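PDB 6V55: adhesion G-protein coupled receptor G6, which probably serves cell adhesion and signalling in myelination, with a calcium-binding extracellular region. Local coordinates for residues A[23-28]-A[95-100]; A[17-22]-A[29-34]; A[354-359]-A[397-402]. All coordinates share one frame; numbering follows the deposited sequence.

Contact 1. Residues A[23-28]-A[95-100]; sequences NDYPPS and FNSDFS. With CA (calcium ion), chain C.
The carbonyl oxygen of Asp98 is gripped twice: Ser28 N donates to Asp98 O at 2.8 Å, with 152° at the hydrogen and from above the carbonyl plane, and a water donates to the same Asp98 O at 2.6 Å. That water is itself a ligand of the calcium ion, so the loop 23-28 is fastened to the backbone beside the metal. One residue earlier, Ser97 OG gives its proton to Pro26 O, 3.2 Å away, in the carbonyl plane and on a lone pair, while it accepts from the backbone N of Gln29. Calcium is bound by Asp98 OD2 and Ser100 O, each 2.5 Å from the ion, and Glu53, Asp61 and Val101 complete the site in this CUB domain. The other carboxylate oxygen of Asp98 meets Lys477 in a salt bridge.

Deeper in, Phe95 sends the CZ edge of its ring into the face of Tyr25 in a T-shaped stack, the centroids 4.8 Å apart and the planes at 73°. Tyr25 has CG set between its backbone N and carbonyl carbon (chi1 46°), which brings Phe95 CZ over the centre of the phenol while Tyr25 OH hydrogen-bonds to Asp61 OD2. The tyrosine thus acts as a second-shell residue of the calcium site. A phenylalanine in its place lacks the hydroxyl, and the Asp61 carboxylate would probably be less firmly held in its setting at the metal.

The loop covers the end of strand 90-96, where Phe95 pairs through its backbone with Cys31 and packs on Trp33 of strand 30-36. Beyond that end, Asp98 and Phe99 rest on Pro472 of strand 468-472.

Contact 2. Residues A[17-22]-A[29-34]; sequences TSPCYP and QSCNWT. With NAG (2-acetamido-2-deoxy-beta-D-glucopyranose), chain E.
Thr17 and Pro19 meet Trp33 across the interior of the CUB beta-sandwich, where the end of strand 13-17 in one sheet faces strand 30-36 in the other. This is the dense part of the contact. Thr17 O lies 3.4 Å from Trp33 CZ2, and the pyrrolidine of Pro19 comes to the edge of the indole near its plane. Trp33 is further enclosed by its own strand and by neighbours: Cys31 CB lies over one face, toward its edge, Phe16 stacks on the ring, and Phe106 meets it nearly at a right angle. Pro19 CD also stands 4.1 Å from Cys31 SG, the sulfur that forms a disulfide with Cys5.

Pro19 is held there by a type II beta turn from Ser18 to Tyr21. Ser18 O takes two bonds from opposite faces of its carbonyl plane, one from Thr17 OG1 at 2.9 Å and one from Tyr21 N at 3.2 Å, and Cys20 sits at the exposed corner with positive phi.

The looser side is formed by Gln29, partly exposed, whose chain bends at chi2 (-53°). Its CG, CD and OE1 lie against the Pro19 ring, coming from the opposite direction, with OE1 3.5 Å from Pro19 CG, and its NE2 is bonded to Pro27 O. Facing away from the turn, strand 30-36 carries the glycan: Asn32 ND2 is joined to C1 of the N-acetylglucosamine, while Thr34 OG1, two residues on in the Asn-Trp-Thr sequon, donates to Asn32 OD1 at 3.0 Å, tilted 25° from the carbonyl plane.

Contact 3. Residues A[354-359]-A[397-402]; sequences EQTPDR and TTTRQI. Unlike the reference sequence in segment 397-402: Ile402 (reference Thr).
In the SEA domain, the loop that leaves strand 342-353 toward helix 361-374 folds against the hairpin turn at the start of strand 399-410, and Thr356 makes the central join. Its OG1 donates to Thr397 O at 2.9 Å, approaching from well above the carbonyl plane, and accepts from Thr399 OG1, also at 2.9 Å. A weak bond from Thr399 N to Thr356 OG1, 3.4 Å long, adds to this grip. Chi1 of -43° turns OG1 of Thr356 away from its carbonyl carbon and sets CG2 against Thr399, whose side chain it crosses at a slant, with Thr399 CG2 3.7 Å from Thr356 CG2.

The strands and helices here follow the beta-alpha-beta-beta-alpha-beta order of a ferredoxin-like fold, and strands 342-353 and 399-410 are antiparallel neighbours in its sheet. Past the backbone pairing of Asp353 with Thr399, the loop stays joined by a weak bond from Thr356 N to Thr397 O and by the Thr356 hydroxyl.

Thr399 OG1 is in turn held by Gln401 NE2 at 3.0 Å, a nearly straight bond (167°) lying in the amide plane. Gln401 OE1 bonds to Tyr403 OH, which fixes the rotation of the amide. On the more exposed side, Glu354 and Thr398 run side by side, and a water spans them, 2.7 Å from Glu354 O and 2.7 Å from Thr398 OG1. Across the turn, Pro357 CD packs on Thr397 OG1 at 3.5 Å.

In the fold
From the N terminus, the chain first closes the short loop of contact 2, where 17-22 meets 29-34 and joins the two sheets of the CUB sandwich. Between these segments lies 23-28, which waits for 95-100 to complete contact 1, so the two contacts cross rather than nest. They touch as well: strands 30-36 and 90-96 are neighbours in one sheet, and the centres of the two contacts are 9 Å apart. Contact 3 follows in series, after both have closed. It brackets helix 361-374 and strand 380-392 inside the SEA domain, its centre about 60 Å from that of contact 1, with no touch between them.

Contact 1. Residues A[23-28]-A[95-100]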
loop_
_atom_site.group_PDB
_atom_site.type_symbol
_atom_site.label_atom_id
_atom_site.label_comp_id
_atom_site.label_asym_id
_atom_site.label_seq_id
_atom_site.Cartn_x
_atom_site.Cartn_y
_atom_site.Cartn_z
ATOM N N ASN A 23 -2.289 15.662 3.759
ATOM C CA ASN A 23 -0.984 15.986 4.325
ATOM C C ASN A 23 -0.095 14.751 4.208
ATOM O O ASN A 23 -0.506 13.713 3.682
ATOM C CB ASN A 23 -1.103 16.450 5.777
ATOM C CG ASN A 23 -2.220 17.466 5.988
ATOM O OD1 ASN A 23 -3.186 17.198 6.715
ATOM N ND2 ASN A 23 -2.083 18.646 5.375
ATOM N N ASP A 24 1.131 14.832 4.714
ATOM C CA ASP A 24 2.059 13.731 4.533
ATOM C C ASP A 24 1.720 12.567 5.454
ATOM O O ASP A 24 1.220 12.749 6.573
ATOM C CB ASP A 24 3.505 14.153 4.800
ATOM C CG ASP A 24 4.013 15.235 3.853
ATOM O OD1 ASP A 24 5.091 15.768 4.195
ATOM O OD2 ASP A 24 3.384 15.547 2.799
ATOM N N TYR A 25 2.008 11.357 4.966
ATOM C CA TYR A 25 1.845 10.161 5.769
ATOM C C TYR A 25 2.871 10.149 6.903
ATOM O O TYR A 25 3.877 10.858 6.842
ATOM C CB TYR A 25 1.961 8.912 4.892
ATOM C CG TYR A 25 3.093 8.821 3.891
ATOM C CD1 TYR A 25 4.382 8.486 4.286
ATOM C CD2 TYR A 25 2.845 8.970 2.538
ATOM C CE1 TYR A 25 5.409 8.368 3.358
ATOM C CE2 TYR A 25 3.855 8.853 1.601
ATOM C CZ TYR A 25 5.136 8.541 2.021
ATOM O OH TYR A 25 6.156 8.413 1.099
ATOM N N PRO A 26 2.613 9.417 7.987
ATOM C CA PRO A 26 3.628 9.313 9.032
ATOM C C PRO A 26 4.708 8.341 8.591
ATOM O O PRO A 26 4.503 7.580 7.632
ATOM C CB PRO A 26 2.828 8.802 10.246
ATOM C CG PRO A 26 1.377 9.087 9.905
ATOM C CD PRO A 26 1.320 8.867 8.450
ATOM N N PRO A 27 5.886 8.357 9.214
ATOM C CA PRO A 27 6.860 7.296 8.952
ATOM C C PRO A 27 6.406 5.958 9.526
ATOM O O PRO A 27 5.460 5.883 10.319
ATOM C CB PRO A 27 8.124 7.780 9.668
ATOM C CG PRO A 27 7.874 9.141 10.126
ATOM C CD PRO A 27 6.415 9.357 10.157
ATOM N N SER A 28 7.106 4.893 9.084
ATOM C CA SER A 28 7.026 3.532 9.635
ATOM C C SER A 28 5.620 2.936 9.605
ATOM O O SER A 28 5.204 2.208 10.508
ATOM C CB SER A 28 7.604 3.492 11.033
ATOM O OG SER A 28 8.733 4.326 11.052
ATOM N N PHE A 95 0.888 -0.721 1.910
ATOM C CA PHE A 95 1.691 0.494 1.916
ATOM C C PHE A 95 2.637 0.424 3.102
ATOM O O PHE A 95 2.208 0.133 4.224
ATOM C CB PHE A 95 0.811 1.741 1.988
ATOM C CG PHE A 95 1.566 3.028 2.277
ATOM C CD1 PHE A 95 2.621 3.454 1.465
ATOM C CD2 PHE A 95 1.197 3.828 3.355
ATOM C CE1 PHE A 95 3.298 4.661 1.731
ATOM C CE2 PHE A 95 1.862 5.037 3.618
ATOM C CZ PHE A 95 2.917 5.452 2.806
ATOM N N ASN A 96 3.924 0.672 2.843
ATOM C CA ASN A 96 4.966 0.693 3.867
ATOM C C ASN A 96 5.848 1.920 3.667
ATOM O O ASN A 96 6.287 2.194 2.542
ATOM C CB ASN A 96 5.800 -0.576 3.810
ATOM C CG ASN A 96 4.998 -1.793 4.152
ATOM O OD1 ASN A 96 4.603 -1.988 5.309
ATOM N ND2 ASN A 96 4.736 -2.624 3.156
ATOM N N SER A 97 6.073 2.678 4.736
ATOM C CA SER A 97 6.973 3.819 4.683
ATOM C C SER A 97 8.121 3.509 5.627
ATOM O O SER A 97 7.960 2.727 6.564
ATOM C CB SER A 97 6.297 5.120 5.119
ATOM O OG SER A 97 5.651 4.921 6.372
ATOM N N ASP A 98 9.279 4.123 5.398
ATOM C CA ASP A 98 10.366 3.838 6.315
ATOM C C ASP A 98 10.416 4.958 7.354
ATOM O O ASP A 98 9.400 5.615 7.584
ATOM C CB ASP A 98 11.693 3.595 5.572
ATOM C CG ASP A 98 12.135 4.752 4.658
ATOM O OD1 ASP A 98 13.070 4.525 3.861
ATOM O OD2 ASP A 98 11.642 5.890 4.719
ATOM N N PHE A 99 11.588 5.206 7.952
ATOM C CA PHE A 99 11.761 6.091 9.106
ATOM C C PHE A 99 11.902 7.567 8.753
ATOM O O PHE A 99 11.856 8.389 9.670
ATOM C CB PHE A 99 12.992 5.677 9.936
ATOM C CG PHE A 99 14.238 5.412 9.112
ATOM C CD1 PHE A 99 15.121 6.451 8.805
ATOM C CD2 PHE A 99 14.539 4.130 8.659
ATOM C CE1 PHE A 99 16.264 6.222 8.037
ATOM C CE2 PHE A 99 15.672 3.900 7.891
ATOM C CZ PHE A 99 16.536 4.959 7.582
ATOM N N SER A 100 12.101 7.935 7.487
ATOM C CA SER A 100 12.380 9.336 7.176
ATOM C C SER A 100 11.951 9.635 5.746
ATOM O O SER A 100 11.812 8.725 4.937
ATOM C CB SER A 100 13.863 9.658 7.329
ATOM O OG SER A 100 14.547 9.135 6.206
HETATM CA CA CA C . 9.935 7.518 3.900
HETATM O O HOH W 1 8.494 7.465 6.014
#

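Contact 2. Residues A[17-22]-A[29-34]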
loop_
_atom_site.group_PDB
_atom_site.type_symbol
_atom_site.label_atom_id
_atom_site.label_comp_id
_atom_site.label_asym_id
_atom_site.label_seq_id
_atom_site.Cartn_x
_atom_site.Cartn_y
_atom_site.Cartn_z
ATOM N N THR A 17 -7.717 6.388 1.722
ATOM C CA THR A 17 -6.498 7.153 1.522
ATOM C C THR A 17 -5.398 6.599 2.410
ATOM O O THR A 17 -5.651 5.881 3.384
ATOM C CB THR A 17 -6.677 8.642 1.834
ATOM O OG1 THR A 17 -6.678 8.839 3.249
ATOM C CG2 THR A 17 -7.959 9.223 1.261
ATOM N N SER A 18 -4.160 6.985 2.079
ATOM C CA SER A 18 -3.021 6.808 2.979
ATOM C C SER A 18 -3.247 7.661 4.233
ATOM O O SER A 18 -3.978 8.656 4.162
ATOM C CB SER A 18 -1.735 7.245 2.278
ATOM O OG SER A 18 -1.772 8.637 1.982
ATOM N N PRO A 19 -2.682 7.266 5.392
ATOM C CA PRO A 19 -2.941 8.008 6.644
ATOM C C PRO A 19 -2.462 9.450 6.573
ATOM O O PRO A 19 -1.438 9.732 5.951
ATOM C CB PRO A 19 -2.170 7.207 7.703
ATOM C CG PRO A 19 -1.318 6.211 6.931
ATOM C CD PRO A 19 -2.063 5.957 5.678
ATOM N N CYS A 20 -3.349 10.350 7.029
ATOM C CA CYS A 20 -3.200 11.808 7.081
ATOM C C CYS A 20 -3.239 12.492 5.709
ATOM O O CYS A 20 -2.928 13.688 5.640
ATOM C CB CYS A 20 -1.935 12.252 7.842
ATOM S SG CYS A 20 -1.581 11.331 9.357
ATOM N N TYR A 21 -3.634 11.784 4.631
ATOM C CA TYR A 21 -3.844 12.415 3.317
ATOM C C TYR A 21 -4.969 13.445 3.415
ATOM O O TYR A 21 -5.993 13.172 4.044
ATOM C CB TYR A 21 -4.193 11.347 2.247
ATOM C CG TYR A 21 -4.522 11.848 0.832
ATOM C CD1 TYR A 21 -3.515 12.012 -0.127
ATOM C CD2 TYR A 21 -5.839 12.171 0.454
ATOM C CE1 TYR A 21 -3.812 12.494 -1.410
ATOM C CE2 TYR A 21 -6.129 12.668 -0.797
ATOM C CZ TYR A 21 -5.120 12.816 -1.726
ATOM O OH TYR A 21 -5.456 13.283 -2.977
ATOM N N PRO A 22 -4.824 14.629 2.776
ATOM C CA PRO A 22 -3.782 15.110 1.843
ATOM C C PRO A 22 -2.486 15.696 2.437
ATOM O O PRO A 22 -1.645 16.136 1.650
ATOM C CB PRO A 22 -4.521 16.183 1.028
ATOM C CG PRO A 22 -5.557 16.704 1.943
ATOM C CD PRO A 22 -5.960 15.564 2.859
ATOM N N GLN A 29 4.889 3.248 8.554
ATOM C CA GLN A 29 3.547 2.740 8.382
ATOM C C GLN A 29 3.583 1.304 7.909
ATOM O O GLN A 29 4.537 0.869 7.251
ATOM C CB GLN A 29 2.802 3.582 7.358
ATOM C CG GLN A 29 2.525 4.964 7.800
ATOM C CD GLN A 29 1.822 4.986 9.122
ATOM O OE1 GLN A 29 0.662 4.574 9.243
ATOM N NE2 GLN A 29 2.521 5.455 10.136
ATOM N N SER A 30 2.518 0.570 8.220
ATOM C CA SER A 30 2.312 -0.710 7.556
ATOM C C SER A 30 0.814 -0.943 7.433
ATOM O O SER A 30 0.140 -1.208 8.433
ATOM C CB SER A 30 2.977 -1.847 8.301
ATOM O OG SER A 30 2.322 -3.045 7.930
ATOM N N CYS A 31 0.313 -0.877 6.206
ATOM C CA CYS A 31 -1.107 -0.880 5.931
ATOM C C CYS A 31 -1.464 -2.069 5.039
ATOM O O CYS A 31 -0.655 -2.505 4.216
ATOM C CB CYS A 31 -1.481 0.433 5.269
ATOM S SG CYS A 31 -1.173 1.953 6.236
ATOM N N ASN A 32 -2.693 -2.594 5.208
ATOM C CA ASN A 32 -3.222 -3.759 4.467
ATOM C C ASN A 32 -4.711 -3.458 4.319
ATOM O O ASN A 32 -5.528 -3.855 5.154
ATOM C CB ASN A 32 -2.949 -5.095 5.186
ATOM C CG ASN A 32 -3.615 -6.346 4.517
ATOM O OD1 ASN A 32 -4.151 -6.289 3.423
ATOM N ND2 ASN A 32 -3.524 -7.499 5.196
ATOM N N TRP A 33 -5.052 -2.778 3.235
ATOM C CA TRP A 33 -6.428 -2.683 2.778
ATOM C C TRP A 33 -6.724 -3.882 1.886
ATOM O O TRP A 33 -6.233 -3.948 0.754
ATOM C CB TRP A 33 -6.625 -1.397 2.003
ATOM C CG TRP A 33 -6.331 -0.153 2.766
ATOM C CD1 TRP A 33 -7.161 0.488 3.632
ATOM C CD2 TRP A 33 -5.147 0.645 2.681
ATOM N NE1 TRP A 33 -6.561 1.623 4.110
ATOM C CE2 TRP A 33 -5.324 1.741 3.540
ATOM C CE3 TRP A 33 -3.953 0.535 1.965
ATOM C CZ2 TRP A 33 -4.360 2.707 3.707
ATOM C CZ3 TRP A 33 -2.993 1.506 2.138
ATOM C CH2 TRP A 33 -3.207 2.574 2.991
ATOM N N THR A 34 -7.525 -4.824 2.373
ATOM C CA THR A 34 -7.988 -5.936 1.549
ATOM C C THR A 34 -9.408 -5.632 1.073
ATOM O O THR A 34 -10.297 -5.357 1.877
ATOM C CB THR A 34 -7.907 -7.253 2.326
ATOM O OG1 THR A 34 -6.554 -7.725 2.304
ATOM C CG2 THR A 34 -8.794 -8.327 1.719
HETATM C C1 NAG E . -4.095 -8.762 4.734
HETATM C C2 NAG E . -3.288 -10.028 5.104
HETATM C C3 NAG E . -4.062 -11.294 4.710
HETATM C C4 NAG E . -5.442 -11.312 5.354
HETATM C C5 NAG E . -6.215 -10.050 4.960
HETATM C C6 NAG E . -7.526 -9.931 5.694
HETATM C C7 NAG E . -0.905 -9.419 5.027
HETATM C C8 NAG E . 0.397 -9.622 4.307
HETATM N N2 NAG E . -1.962 -10.046 4.504
HETATM O O3 NAG E . -3.335 -12.462 5.091
HETATM O O4 NAG E . -6.152 -12.480 4.943
HETATM O O5 NAG E . -5.462 -8.867 5.293
HETATM O O6 NAG E . -7.354 -9.275 6.944
HETATM O O7 NAG E . -0.996 -8.714 6.032
#

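Contact 3. Residues A[354-359]-A[397-402]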
loop_
_atom_site.group_PDB
_atom_site.type_symbol
_atom_site.label_atom_id
_atom_site.label_comp_id
_atom_site.label_asym_id
_atom_site.label_seq_id
_atom_site.Cartn_x
_atom_site.Cartn_y
_atom_site.Cartn_z
ATOM N N GLU A 354 9.945 -53.466 -2.359
ATOM C CA GLU A 354 9.861 -54.905 -2.135
ATOM C C GLU A 354 11.206 -55.597 -2.257
ATOM O O GLU A 354 11.310 -56.784 -1.923
ATOM C CB GLU A 354 8.860 -55.528 -3.090
ATOM C CG GLU A 354 7.467 -55.493 -2.523
ATOM C CD GLU A 354 6.422 -55.813 -3.555
ATOM O OE1 GLU A 354 5.564 -56.688 -3.269
ATOM O OE2 GLU A 354 6.459 -55.181 -4.641
ATOM N N GLN A 355 12.237 -54.863 -2.686
ATOM C CA GLN A 355 13.599 -55.361 -2.801
ATOM C C GLN A 355 14.532 -54.513 -1.949
ATOM O O GLN A 355 15.482 -53.910 -2.472
ATOM C CB GLN A 355 14.030 -55.339 -4.267
ATOM C CG GLN A 355 13.208 -56.258 -5.142
ATOM C CD GLN A 355 13.256 -55.845 -6.586
ATOM O OE1 GLN A 355 14.189 -55.151 -7.005
ATOM N NE2 GLN A 355 12.246 -56.255 -7.363
ATOM N N THR A 356 14.223 -54.421 -0.648
ATOM C CA THR A 356 15.015 -53.599 0.275
ATOM C C THR A 356 16.485 -53.996 0.453
ATOM O O THR A 356 17.326 -53.071 0.437
ATOM C CB THR A 356 14.294 -53.506 1.630
ATOM O OG1 THR A 356 12.881 -53.294 1.448
ATOM C CG2 THR A 356 14.861 -52.403 2.473
ATOM N N PRO A 357 16.888 -55.287 0.571
ATOM C CA PRO A 357 18.322 -55.572 0.712
ATOM C C PRO A 357 19.167 -55.444 -0.540
ATOM O O PRO A 357 20.402 -55.548 -0.450
ATOM C CB PRO A 357 18.310 -57.011 1.185
ATOM C CG PRO A 357 17.169 -57.568 0.590
ATOM C CD PRO A 357 16.164 -56.563 0.849
ATOM N N ASP A 358 18.565 -55.219 -1.689
ATOM C CA ASP A 358 19.327 -55.260 -2.932
ATOM C C ASP A 358 19.882 -53.864 -3.215
ATOM O O ASP A 358 21.077 -53.621 -3.051
ATOM C CB ASP A 358 18.438 -55.822 -4.040
ATOM C CG ASP A 358 17.819 -57.179 -3.643
ATOM O OD1 ASP A 358 18.591 -58.127 -3.370
ATOM O OD2 ASP A 358 16.575 -57.308 -3.566
ATOM N N ARG A 359 18.994 -52.931 -3.543
ATOM C CA ARG A 359 19.347 -51.626 -4.078
ATOM C C ARG A 359 19.326 -50.549 -3.002
ATOM O O ARG A 359 18.966 -50.781 -1.843
ATOM C CB ARG A 359 18.376 -51.245 -5.193
ATOM C CG ARG A 359 16.982 -50.944 -4.671
ATOM C CD ARG A 359 15.962 -51.172 -5.750
ATOM N NE ARG A 359 14.613 -51.235 -5.213
ATOM C CZ ARG A 359 13.548 -51.571 -5.934
ATOM N NH1 ARG A 359 13.678 -51.882 -7.222
ATOM N NH2 ARG A 359 12.343 -51.605 -5.376
ATOM N N THR A 397 11.407 -58.364 3.945
ATOM C CA THR A 397 12.147 -57.700 2.889
ATOM C C THR A 397 11.304 -56.633 2.164
ATOM O O THR A 397 11.795 -56.005 1.211
ATOM C CB THR A 397 12.696 -58.796 1.954
ATOM O OG1 THR A 397 13.146 -58.251 0.750
ATOM C CG2 THR A 397 11.616 -59.818 1.616
ATOM N N THR A 398 10.089 -56.337 2.661
ATOM C CA THR A 398 9.279 -55.230 2.153
ATOM C C THR A 398 9.227 -54.119 3.192
ATOM O O THR A 398 8.684 -54.312 4.288
ATOM C CB THR A 398 7.862 -55.655 1.776
ATOM O OG1 THR A 398 7.906 -56.510 0.628
ATOM C CG2 THR A 398 7.043 -54.402 1.404
ATOM N N THR A 399 9.799 -52.966 2.840
ATOM C CA THR A 399 9.726 -51.760 3.650
ATOM C C THR A 399 8.835 -50.707 3.008
ATOM O O THR A 399 8.784 -50.568 1.782
ATOM C CB THR A 399 11.086 -51.112 3.859
ATOM O OG1 THR A 399 11.722 -50.936 2.580
ATOM C CG2 THR A 399 11.904 -51.975 4.697
ATOM N N ARG A 400 8.180 -49.940 3.878
ATOM C CA ARG A 400 7.612 -48.641 3.566
ATOM C C ARG A 400 8.630 -47.595 3.972
ATOM O O ARG A 400 9.057 -47.562 5.130
ATOM C CB ARG A 400 6.310 -48.412 4.317
ATOM C CG ARG A 400 5.698 -47.061 3.989
ATOM C CD ARG A 400 4.421 -46.769 4.796
ATOM N NE ARG A 400 3.631 -47.963 5.114
ATOM C CZ ARG A 400 2.800 -48.579 4.265
ATOM N NH1 ARG A 400 2.649 -48.135 3.019
ATOM N NH2 ARG A 400 2.128 -49.660 4.658
ATOM N N GLN A 401 9.016 -46.743 3.031
ATOM C CA GLN A 401 10.080 -45.768 3.233
ATOM C C GLN A 401 9.502 -44.380 3.004
ATOM O O GLN A 401 8.729 -44.186 2.065
ATOM C CB GLN A 401 11.254 -46.041 2.281
ATOM C CG GLN A 401 11.893 -47.431 2.436
ATOM C CD GLN A 401 13.055 -47.655 1.480
ATOM O OE1 GLN A 401 13.581 -46.704 0.904
ATOM N NE2 GLN A 401 13.458 -48.910 1.304
ATOM N N ILE A 402 9.842 -43.423 3.869
ATOM C CA ILE A 402 9.351 -42.058 3.749
ATOM C C ILE A 402 10.546 -41.164 3.466
ATOM O O ILE A 402 11.517 -41.151 4.235
ATOM C CB ILE A 402 8.579 -41.597 4.995
ATOM C CG1 ILE A 402 7.409 -42.541 5.252
ATOM C CG2 ILE A 402 8.042 -40.204 4.781
ATOM C CD1 ILE A 402 6.456 -42.120 6.347
HETATM O O HOH W 2 9.588 -58.343 -0.471
#